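Local coordinates for protein bacterial regulatory proteins, tetR family (PDB 3AQT) that binds resorcinol as its inducer and probably represses transcription by binding DNA through a TetR-type helix-turn-helix domain, at residues L93-A98 with M147-P152; V112-D117 with R163-H168; R128-H133 with R138-F143. All coordinates share one frame; numbering follows the deposited sequence.

Interaction 1. Residues L93-A98 with M147-P152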
loop_
_atom_site.group_PDB
_atom_site.type_symbol
_atom_site.label_atom_id
_atom_site.label_comp_id
_atom_site.label_asym_id
_atom_site.label_seq_id
_atom_site.Cartn_x
_atom_site.Cartn_y
_atom_site.Cartn_z
ATOM N N LEU B 93 2.558 -9.147 18.586
ATOM C CA LEU B 93 2.297 -8.169 19.632
ATOM C C LEU B 93 2.114 -6.786 19.043
ATOM O O LEU B 93 1.273 -6.017 19.496
ATOM C CB LEU B 93 3.453 -8.140 20.636
ATOM C CG LEU B 93 3.405 -7.038 21.703
ATOM C CD1 LEU B 93 2.305 -7.347 22.713
ATOM C CD2 LEU B 93 4.748 -6.944 22.406
ATOM N N LEU B 94 2.916 -6.463 18.038
ATOM C CA LEU B 94 2.840 -5.161 17.394
ATOM C C LEU B 94 1.450 -5.023 16.776
ATOM O O LEU B 94 0.788 -3.991 16.893
ATOM C CB LEU B 94 3.904 -5.061 16.301
ATOM C CG LEU B 94 4.638 -3.729 16.133
ATOM C CD1 LEU B 94 3.637 -2.582 15.976
ATOM C CD2 LEU B 94 5.526 -3.496 17.358
ATOM N N GLN B 95 1.007 -6.089 16.128
ATOM C CA GLN B 95 -0.292 -6.094 15.495
ATOM C C GLN B 95 -1.433 -5.905 16.489
ATOM O O GLN B 95 -2.408 -5.211 16.189
ATOM C CB GLN B 95 -0.462 -7.382 14.698
ATOM C CG GLN B 95 0.311 -7.345 13.396
ATOM C CD GLN B 95 0.168 -8.618 12.604
ATOM O OE1 GLN B 95 -0.901 -9.233 12.575
ATOM N NE2 GLN B 95 1.241 -9.020 11.944
ATOM N N ALA B 96 -1.311 -6.502 17.669
ATOM C CA ALA B 96 -2.340 -6.367 18.693
ATOM C C ALA B 96 -2.407 -4.922 19.160
ATOM O O ALA B 96 -3.490 -4.388 19.376
ATOM C CB ALA B 96 -2.047 -7.283 19.865
ATOM N N VAL B 97 -1.248 -4.287 19.305
ATOM C CA VAL B 97 -1.194 -2.895 19.730
ATOM C C VAL B 97 -1.821 -1.998 18.658
ATOM O O VAL B 97 -2.544 -1.052 18.975
ATOM C CB VAL B 97 0.277 -2.461 20.007
ATOM C CG1 VAL B 97 0.373 -0.954 20.207
ATOM C CG2 VAL B 97 0.786 -3.173 21.249
ATOM N N ALA B 98 -1.540 -2.296 17.390
ATOM C CA ALA B 98 -2.101 -1.521 16.282
ATOM C C ALA B 98 -3.619 -1.724 16.219
ATOM O O ALA B 98 -4.365 -0.777 15.977
ATOM C CB ALA B 98 -1.459 -1.941 14.958
HETATM N N MSE B 147 5.840 -0.933 9.976
HETATM C CA MSE B 147 4.979 -2.113 9.982
HETATM C C MSE B 147 4.418 -2.397 8.589
HETATM O O MSE B 147 3.620 -1.625 8.048
HETATM C CB MSE B 147 3.848 -1.931 11.012
HETATM C CG MSE B 147 2.961 -3.166 11.250
HETATM SE SE MSE B 147 1.723 -3.005 12.779
HETATM C CE MSE B 147 0.532 -1.645 12.073
ATOM N N GLY B 148 4.860 -3.510 8.008
ATOM C CA GLY B 148 4.400 -3.883 6.682
ATOM C C GLY B 148 3.040 -4.545 6.736
ATOM O O GLY B 148 2.362 -4.690 5.719
ATOM N N ALA B 149 2.647 -4.950 7.935
ATOM C CA ALA B 149 1.365 -5.593 8.126
ATOM C C ALA B 149 0.304 -4.551 8.466
ATOM O O ALA B 149 -0.791 -4.898 8.910
ATOM C CB ALA B 149 1.461 -6.641 9.238
ATOM N N ALA B 150 0.618 -3.276 8.254
ATOM C CA ALA B 150 -0.344 -2.215 8.540
ATOM C C ALA B 150 -1.627 -2.441 7.745
ATOM O O ALA B 150 -2.726 -2.364 8.284
ATOM C CB ALA B 150 0.241 -0.857 8.197
ATOM N N HIS B 151 -1.478 -2.741 6.463
ATOM C CA HIS B 151 -2.630 -2.960 5.607
ATOM C C HIS B 151 -3.564 -4.048 6.124
ATOM O O HIS B 151 -4.764 -3.827 6.254
ATOM C CB HIS B 151 -2.183 -3.299 4.187
ATOM C CG HIS B 151 -3.309 -3.334 3.203
ATOM N ND1 HIS B 151 -3.889 -2.190 2.695
ATOM C CD2 HIS B 151 -4.004 -4.371 2.678
ATOM C CE1 HIS B 151 -4.892 -2.522 1.902
ATOM N NE2 HIS B 151 -4.983 -3.839 1.875
ATOM N N PRO B 152 -3.031 -5.246 6.416
ATOM C CA PRO B 152 -3.889 -6.330 6.918
ATOM C C PRO B 152 -4.614 -5.963 8.218
ATOM O O PRO B 152 -5.769 -6.345 8.418
ATOM C CB PRO B 152 -2.907 -7.491 7.118
ATOM C CG PRO B 152 -1.817 -7.207 6.140
ATOM C CD PRO B 152 -1.644 -5.712 6.237
#

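Interaction 2. Residues V112-D117 with R163-H168. With RCO (resorcinol), chain D.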
loop_
_atom_site.group_PDB
_atom_site.type_symbol
_atom_site.label_atom_id
_atom_site.label_comp_id
_atom_site.label_asym_id
_atom_site.label_seq_id
_atom_site.Cartn_x
_atom_site.Cartn_y
_atom_site.Cartn_z
ATOM N N VAL B 112 -19.516 9.626 16.101
ATOM C CA VAL B 112 -19.742 10.946 15.519
ATOM C C VAL B 112 -20.128 10.990 14.031
ATOM O O VAL B 112 -21.298 11.157 13.679
ATOM C CB VAL B 112 -18.502 11.832 15.712
ATOM C CG1 VAL B 112 -18.821 13.257 15.296
ATOM C CG2 VAL B 112 -18.034 11.771 17.158
ATOM N N LEU B 113 -19.133 10.844 13.166
ATOM C CA LEU B 113 -19.325 10.894 11.722
ATOM C C LEU B 113 -20.654 10.424 11.139
ATOM O O LEU B 113 -21.389 11.219 10.555
ATOM C CB LEU B 113 -18.182 10.158 11.020
ATOM C CG LEU B 113 -16.875 10.940 10.888
ATOM C CD1 LEU B 113 -17.104 12.176 10.050
ATOM C CD2 LEU B 113 -16.369 11.341 12.255
ATOM N N THR B 114 -20.965 9.141 11.285
ATOM C CA THR B 114 -22.199 8.592 10.717
ATOM C C THR B 114 -23.470 9.404 10.996
ATOM O O THR B 114 -24.520 9.148 10.393
ATOM C CB THR B 114 -22.415 7.113 11.155
ATOM O OG1 THR B 114 -22.386 7.015 12.585
ATOM C CG2 THR B 114 -21.327 6.223 10.568
ATOM N N LYS B 115 -23.371 10.384 11.894
ATOM C CA LYS B 115 -24.509 11.242 12.235
ATOM C C LYS B 115 -24.659 12.404 11.237
ATOM O O LYS B 115 -25.443 13.331 11.447
ATOM C CB LYS B 115 -24.337 11.767 13.662
ATOM C CG LYS B 115 -24.543 10.691 14.733
ATOM C CD LYS B 115 -23.982 9.326 14.306
ATOM C CE LYS B 115 -24.149 8.270 15.391
ATOM N NZ LYS B 115 -25.565 8.128 15.842
ATOM N N LEU B 116 -23.880 12.348 10.160
ATOM C CA LEU B 116 -23.937 13.337 9.098
ATOM C C LEU B 116 -24.803 12.629 8.062
ATOM O O LEU B 116 -24.792 11.400 7.986
ATOM C CB LEU B 116 -22.538 13.603 8.535
ATOM C CG LEU B 116 -21.489 14.188 9.493
ATOM C CD1 LEU B 116 -20.088 13.977 8.923
ATOM C CD2 LEU B 116 -21.756 15.667 9.727
ATOM N N ASP B 117 -25.556 13.377 7.270
ATOM C CA ASP B 117 -26.426 12.746 6.286
ATOM C C ASP B 117 -25.716 12.331 5.013
ATOM O O ASP B 117 -26.023 11.292 4.443
ATOM C CB ASP B 117 -27.588 13.680 5.926
ATOM C CG ASP B 117 -28.486 13.975 7.112
ATOM O OD1 ASP B 117 -29.006 13.009 7.719
ATOM O OD2 ASP B 117 -28.669 15.171 7.435
ATOM N N ARG B 163 -16.145 -0.220 4.372
ATOM C CA ARG B 163 -16.982 -0.880 3.389
ATOM C C ARG B 163 -18.437 -0.474 3.625
ATOM O O ARG B 163 -19.174 -0.186 2.682
ATOM C CB ARG B 163 -16.814 -2.403 3.503
ATOM C CG ARG B 163 -17.353 -3.189 2.321
ATOM C CD ARG B 163 -17.089 -4.677 2.488
ATOM N NE ARG B 163 -17.366 -5.431 1.268
ATOM C CZ ARG B 163 -18.586 -5.690 0.812
ATOM N NH1 ARG B 163 -19.652 -5.260 1.476
ATOM N NH2 ARG B 163 -18.743 -6.378 -0.309
ATOM N N ARG B 164 -18.839 -0.449 4.890
ATOM C CA ARG B 164 -20.194 -0.075 5.266
ATOM C C ARG B 164 -20.497 1.326 4.753
ATOM O O ARG B 164 -21.512 1.556 4.095
ATOM C CB ARG B 164 -20.332 -0.080 6.789
ATOM C CG ARG B 164 -21.658 0.473 7.303
ATOM C CD ARG B 164 -21.537 0.879 8.753
ATOM N NE ARG B 164 -20.598 1.983 8.917
ATOM C CZ ARG B 164 -19.842 2.176 9.994
ATOM N NH1 ARG B 164 -19.907 1.329 11.015
ATOM N NH2 ARG B 164 -19.023 3.218 10.052
ATOM N N ASP B 165 -19.608 2.261 5.075
ATOM C CA ASP B 165 -19.786 3.636 4.652
ATOM C C ASP B 165 -19.863 3.730 3.131
ATOM O O ASP B 165 -20.680 4.475 2.596
ATOM C CB ASP B 165 -18.657 4.521 5.203
ATOM C CG ASP B 165 -18.765 4.740 6.710
ATOM O OD1 ASP B 165 -19.845 4.481 7.281
ATOM O OD2 ASP B 165 -17.778 5.188 7.332
ATOM N N LEU B 166 -19.029 2.970 2.433
ATOM C CA LEU B 166 -19.042 2.982 0.978
ATOM C C LEU B 166 -20.317 2.357 0.422
ATOM O O LEU B 166 -20.890 2.865 -0.538
ATOM C CB LEU B 166 -17.821 2.253 0.429
ATOM C CG LEU B 166 -16.487 2.982 0.628
ATOM C CD1 LEU B 166 -15.355 2.111 0.080
ATOM C CD2 LEU B 166 -16.515 4.350 -0.071
ATOM N N LEU B 167 -20.765 1.258 1.020
ATOM C CA LEU B 167 -21.987 0.609 0.569
ATOM C C LEU B 167 -23.150 1.583 0.708
ATOM O O LEU B 167 -24.028 1.660 -0.149
ATOM C CB LEU B 167 -22.283 -0.633 1.405
ATOM C CG LEU B 167 -23.633 -1.273 1.060
ATOM C CD1 LEU B 167 -23.661 -1.649 -0.425
ATOM C CD2 LEU B 167 -23.867 -2.491 1.945
ATOM N N HIS B 168 -23.148 2.315 1.814
ATOM C CA HIS B 168 -24.174 3.306 2.098
ATOM C C HIS B 168 -24.206 4.332 0.955
ATOM O O HIS B 168 -25.263 4.633 0.401
ATOM C CB HIS B 168 -23.844 3.968 3.443
ATOM C CG HIS B 168 -24.754 5.094 3.812
ATOM N ND1 HIS B 168 -26.015 5.242 3.275
ATOM C CD2 HIS B 168 -24.589 6.122 4.678
ATOM C CE1 HIS B 168 -26.586 6.315 3.793
ATOM N NE2 HIS B 168 -25.742 6.868 4.646
HETATM C C1 RCO D . -13.515 4.136 8.930
HETATM C C2 RCO D . -14.648 4.532 8.154
HETATM C C3 RCO D . -14.467 5.013 6.828
HETATM C C4 RCO D . -13.170 5.089 6.292
HETATM C C5 RCO D . -12.056 4.699 7.053
HETATM C C6 RCO D . -12.228 4.219 8.379
HETATM O O1 RCO D . -13.699 3.668 10.228
HETATM O O3 RCO D . -15.550 5.409 6.049
#

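Interaction 3. Residues R128-H133 with R138-F143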
loop_
_atom_site.group_PDB
_atom_site.type_symbol
_atom_site.label_atom_id
_atom_site.label_comp_id
_atom_site.label_asym_id
_atom_site.label_seq_id
_atom_site.Cartn_x
_atom_site.Cartn_y
_atom_site.Cartn_z
ATOM N N ARG B 128 -10.084 11.814 6.919
ATOM C CA ARG B 128 -9.344 12.972 7.401
ATOM C C ARG B 128 -8.899 12.766 8.846
ATOM O O ARG B 128 -7.810 13.192 9.228
ATOM C CB ARG B 128 -10.185 14.242 7.268
ATOM C CG ARG B 128 -10.446 14.637 5.826
ATOM C CD ARG B 128 -11.390 15.804 5.746
ATOM N NE ARG B 128 -10.854 16.968 6.441
ATOM C CZ ARG B 128 -11.561 18.055 6.735
ATOM N NH1 ARG B 128 -12.844 18.134 6.399
ATOM N NH2 ARG B 128 -10.979 19.071 7.354
ATOM N N HIS B 129 -9.730 12.102 9.645
ATOM C CA HIS B 129 -9.354 11.837 11.032
ATOM C C HIS B 129 -8.163 10.877 11.100
ATOM O O HIS B 129 -7.274 11.055 11.930
ATOM C CB HIS B 129 -10.527 11.244 11.824
ATOM C CG HIS B 129 -11.472 12.271 12.358
ATOM N ND1 HIS B 129 -11.064 13.284 13.200
ATOM C CD2 HIS B 129 -12.799 12.456 12.161
ATOM C CE1 HIS B 129 -12.100 14.047 13.499
ATOM N NE2 HIS B 129 -13.163 13.566 12.882
ATOM N N LEU B 130 -8.152 9.858 10.236
ATOM C CA LEU B 130 -7.055 8.896 10.229
ATOM C C LEU B 130 -5.755 9.610 9.875
ATOM O O LEU B 130 -4.742 9.430 10.545
ATOM C CB LEU B 130 -7.337 7.746 9.244
ATOM C CG LEU B 130 -8.507 6.817 9.630
ATOM C CD1 LEU B 130 -8.687 5.715 8.614
ATOM C CD2 LEU B 130 -8.239 6.212 10.997
ATOM N N VAL B 131 -5.785 10.450 8.847
ATOM C CA VAL B 131 -4.580 11.167 8.459
ATOM C C VAL B 131 -4.071 12.065 9.583
ATOM O O VAL B 131 -2.886 12.029 9.912
ATOM C CB VAL B 131 -4.808 12.015 7.192
ATOM C CG1 VAL B 131 -3.613 12.908 6.939
ATOM C CG2 VAL B 131 -5.021 11.100 5.996
ATOM N N ARG B 132 -4.956 12.862 10.179
ATOM C CA ARG B 132 -4.549 13.755 11.268
ATOM C C ARG B 132 -3.998 12.974 12.457
ATOM O O ARG B 132 -3.029 13.388 13.086
ATOM C CB ARG B 132 -5.723 14.637 11.713
ATOM C CG ARG B 132 -6.428 15.287 10.541
ATOM C CD ARG B 132 -6.683 16.775 10.702
ATOM N NE ARG B 132 -7.895 17.080 11.455
ATOM C CZ ARG B 132 -8.605 18.192 11.284
ATOM N NH1 ARG B 132 -8.223 19.094 10.387
ATOM N NH2 ARG B 132 -9.693 18.409 12.009
ATOM N N HIS B 133 -4.601 11.835 12.760
ATOM C CA HIS B 133 -4.124 11.037 13.874
ATOM C C HIS B 133 -2.727 10.502 13.576
ATOM O O HIS B 133 -1.911 10.330 14.479
ATOM C CB HIS B 133 -5.064 9.866 14.129
ATOM C CG HIS B 133 -5.391 9.671 15.572
ATOM N ND1 HIS B 133 -6.491 10.250 16.168
ATOM C CD2 HIS B 133 -4.747 8.990 16.549
ATOM C CE1 HIS B 133 -6.511 9.930 17.450
ATOM N NE2 HIS B 133 -5.463 9.168 17.706
ATOM N N ARG B 138 2.610 9.633 17.910
ATOM C CA ARG B 138 3.924 9.029 17.746
ATOM C C ARG B 138 3.773 7.567 17.375
ATOM O O ARG B 138 4.356 7.090 16.406
ATOM C CB ARG B 138 4.698 9.131 19.058
ATOM C CG ARG B 138 6.141 8.672 18.994
ATOM C CD ARG B 138 6.715 8.544 20.392
ATOM N NE ARG B 138 6.413 9.706 21.231
ATOM C CZ ARG B 138 6.982 10.902 21.101
ATOM N NH1 ARG B 138 7.898 11.105 20.161
ATOM N NH2 ARG B 138 6.633 11.896 21.910
ATOM N N ILE B 139 2.973 6.865 18.164
ATOM C CA ILE B 139 2.741 5.444 17.969
ATOM C C ILE B 139 2.101 5.141 16.612
ATOM O O ILE B 139 2.431 4.137 15.984
ATOM C CB ILE B 139 1.884 4.885 19.142
ATOM C CG1 ILE B 139 1.982 3.365 19.190
ATOM C CG2 ILE B 139 0.437 5.327 19.005
ATOM C CD1 ILE B 139 3.108 2.892 19.953
ATOM N N TRP B 140 1.202 6.010 16.155
ATOM C CA TRP B 140 0.540 5.820 14.863
ATOM C C TRP B 140 1.536 5.929 13.722
ATOM O O TRP B 140 1.609 5.052 12.861
ATOM C CB TRP B 140 -0.563 6.856 14.656
ATOM C CG TRP B 140 -1.873 6.463 15.253
ATOM C CD1 TRP B 140 -2.136 6.227 16.572
ATOM C CD2 TRP B 140 -3.093 6.222 14.549
ATOM N NE1 TRP B 140 -3.445 5.849 16.729
ATOM C CE2 TRP B 140 -4.056 5.836 15.504
ATOM C CE3 TRP B 140 -3.466 6.292 13.199
ATOM C CZ2 TRP B 140 -5.370 5.518 15.158
ATOM C CZ3 TRP B 140 -4.771 5.976 12.850
ATOM C CH2 TRP B 140 -5.711 5.593 13.830
ATOM N N GLY B 141 2.296 7.018 13.714
ATOM C CA GLY B 141 3.284 7.204 12.673
ATOM C C GLY B 141 4.171 5.982 12.597
ATOM O O GLY B 141 4.602 5.577 11.522
ATOM N N GLY B 142 4.441 5.387 13.751
ATOM C CA GLY B 142 5.275 4.204 13.791
ATOM C C GLY B 142 4.607 3.018 13.124
ATOM O O GLY B 142 5.283 2.188 12.523
ATOM N N PHE B 143 3.285 2.928 13.227
ATOM C CA PHE B 143 2.560 1.820 12.614
ATOM C C PHE B 143 2.674 1.864 11.090
ATOM O O PHE B 143 2.984 0.863 10.448
ATOM C CB PHE B 143 1.069 1.859 12.990
ATOM C CG PHE B 143 0.796 1.729 14.467
ATOM C CD1 PHE B 143 1.379 0.708 15.212
ATOM C CD2 PHE B 143 -0.060 2.622 15.111
ATOM C CE1 PHE B 143 1.115 0.577 16.576
ATOM C CE2 PHE B 143 -0.333 2.502 16.480
ATOM C CZ PHE B 143 0.259 1.476 17.211
#

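Interaction 1. Residues L93-A98 with M147-P152
M147, a selenomethionine, reaches from the loop between helices 138-146 and 150-157 to the flank of helix 90-111, where its last two atoms meet L94 and A98, one helical turn apart. SE lies 3.8 Å from L94 CD1, and the terminal CE of M147 rests against A98 CB at 3.5 Å. The chain leaves with CG anti to the backbone N (chi1 -173°), runs on extended, and bends only at chi3 (68°), which turns CE toward A98 while SE stays beside L94. The M147 side chain is poorly ordered, so its fine placement is uncertain. Beside it Q95 covers A149: its chain is extended beyond CG, and NE2 comes to 3.6 Å from A149 CB, a contact without a hydrogen bond. In TetR-family regulators the helix that follows the DNA-binding head runs on into the ligand-binding body, and this contact lies at such a junction, near the start of helix 90-111. The amide of Q95 is held at both ends from outside the two segments, NE2 by E91 and OE1 by R156. A149 occupies the N-cap position of helix 150-157, after a type I turn from M147 to A150 whose A150 N to M147 O bond is weak at 3.4 Å. Farther out, F143 of helix 138-146 packs on L94 and A98, and M59 of helix 41-62 reaches L94 from the DNA-binding head.

Interaction 2. Residues V112-D117 with R163-H168
T114 turns its methyl toward helix 159-171, and CG2 meets the end of R164, 3.8 Å from NH2, and the carboxylate of D165, 4.0 Å from OD1. The threonine side chain crosses both partners at about a right angle. Its chi1 of 55° sets OG1 between the backbone N and the carbonyl carbon, where it makes a weak hydrogen bond to D110 O, and leaves CG2 beside the backbone N. R164 starts with CG anti to its own N, but the bend at chi3 (65°) swings the guanidinium to the side of the D165 carboxylate. NE and NH2 both grip OD1, at 3.1 Å from R164 NE and 3.2 Å from R164 NH2, in the guanidinium plane but from one face of the carboxylate, well above its plane. NH2 also forms a salt bridge with D110, so R164 ties D165 to the end of helix 90-111. With OD1 so held, the other oxygen, D165 OD2, accepts a hydrogen bond of 2.6 Å from resorcinol O3. The arginine probably acts as a second-shell residue, holding the carboxylate in place, and the arrangement forms the site at which one resorcinol hydroxyl is held in the ligand-binding domain of this TetR-family regulator.

Interaction 3. Residues R128-H133 with R138-F143
A chi1 of -86° sends the W140 indole out with CG anti to the carbonyl carbon, toward helix 119-134, where it meets H133 over one face and L130 at its edge. H133 has a chi1 of -135°, away from the usual staggered positions, and this swings the imidazole, with CD2, over the indole face. CD2 of H133 makes the nearest approach, 3.4 Å from W140 CE2, and sits above the plane but offset toward the rim. The two ring planes are inclined at 48°, so the pair is oblique and neither a parallel stack nor a T-shaped one. The course of the H133 backbone puts CB over the six-membered ring, where it makes a CH-pi contact 4.0 Å from the W140 centroid and close to the ring normal. L130 comes in near the indole plane, with CD2 3.8 Å from W140 CH2. The indole therefore bridges the two consecutive helices by apolar and aromatic contacts, without a hydrogen bond between the two segments. F102 adds an edge-to-face pair with the indole, while A101 and V105 of the same helix 90-111 also pack on it. L130 faces L191 of helix 180-199 as well, and its side chain lies about 4 Å from bound resorcinol. Helices 119-134 and 138-146 belong to the all-alpha ligand-binding domain, and through L130 the W140 cluster backs the wall of the resorcinol pocket.

Helix 90-111 is the element shared by the outer two sites: interaction 1 uses its early turns and interaction 2 the loop that follows it. Interactions 1 and 2 lie on opposite sides of the chain's centre, about 25 Å apart between centres, and their segments alternate along the sequence. Interaction 3, on helices 119-134 and 138-146, falls in sequence between the two segments of each of the others. It touches both: F143 packs against V97 and A150 of interaction 1, and H129 meets L113 of interaction 2. Packing thus continues from near the DNA-binding head to the resorcinol pocket.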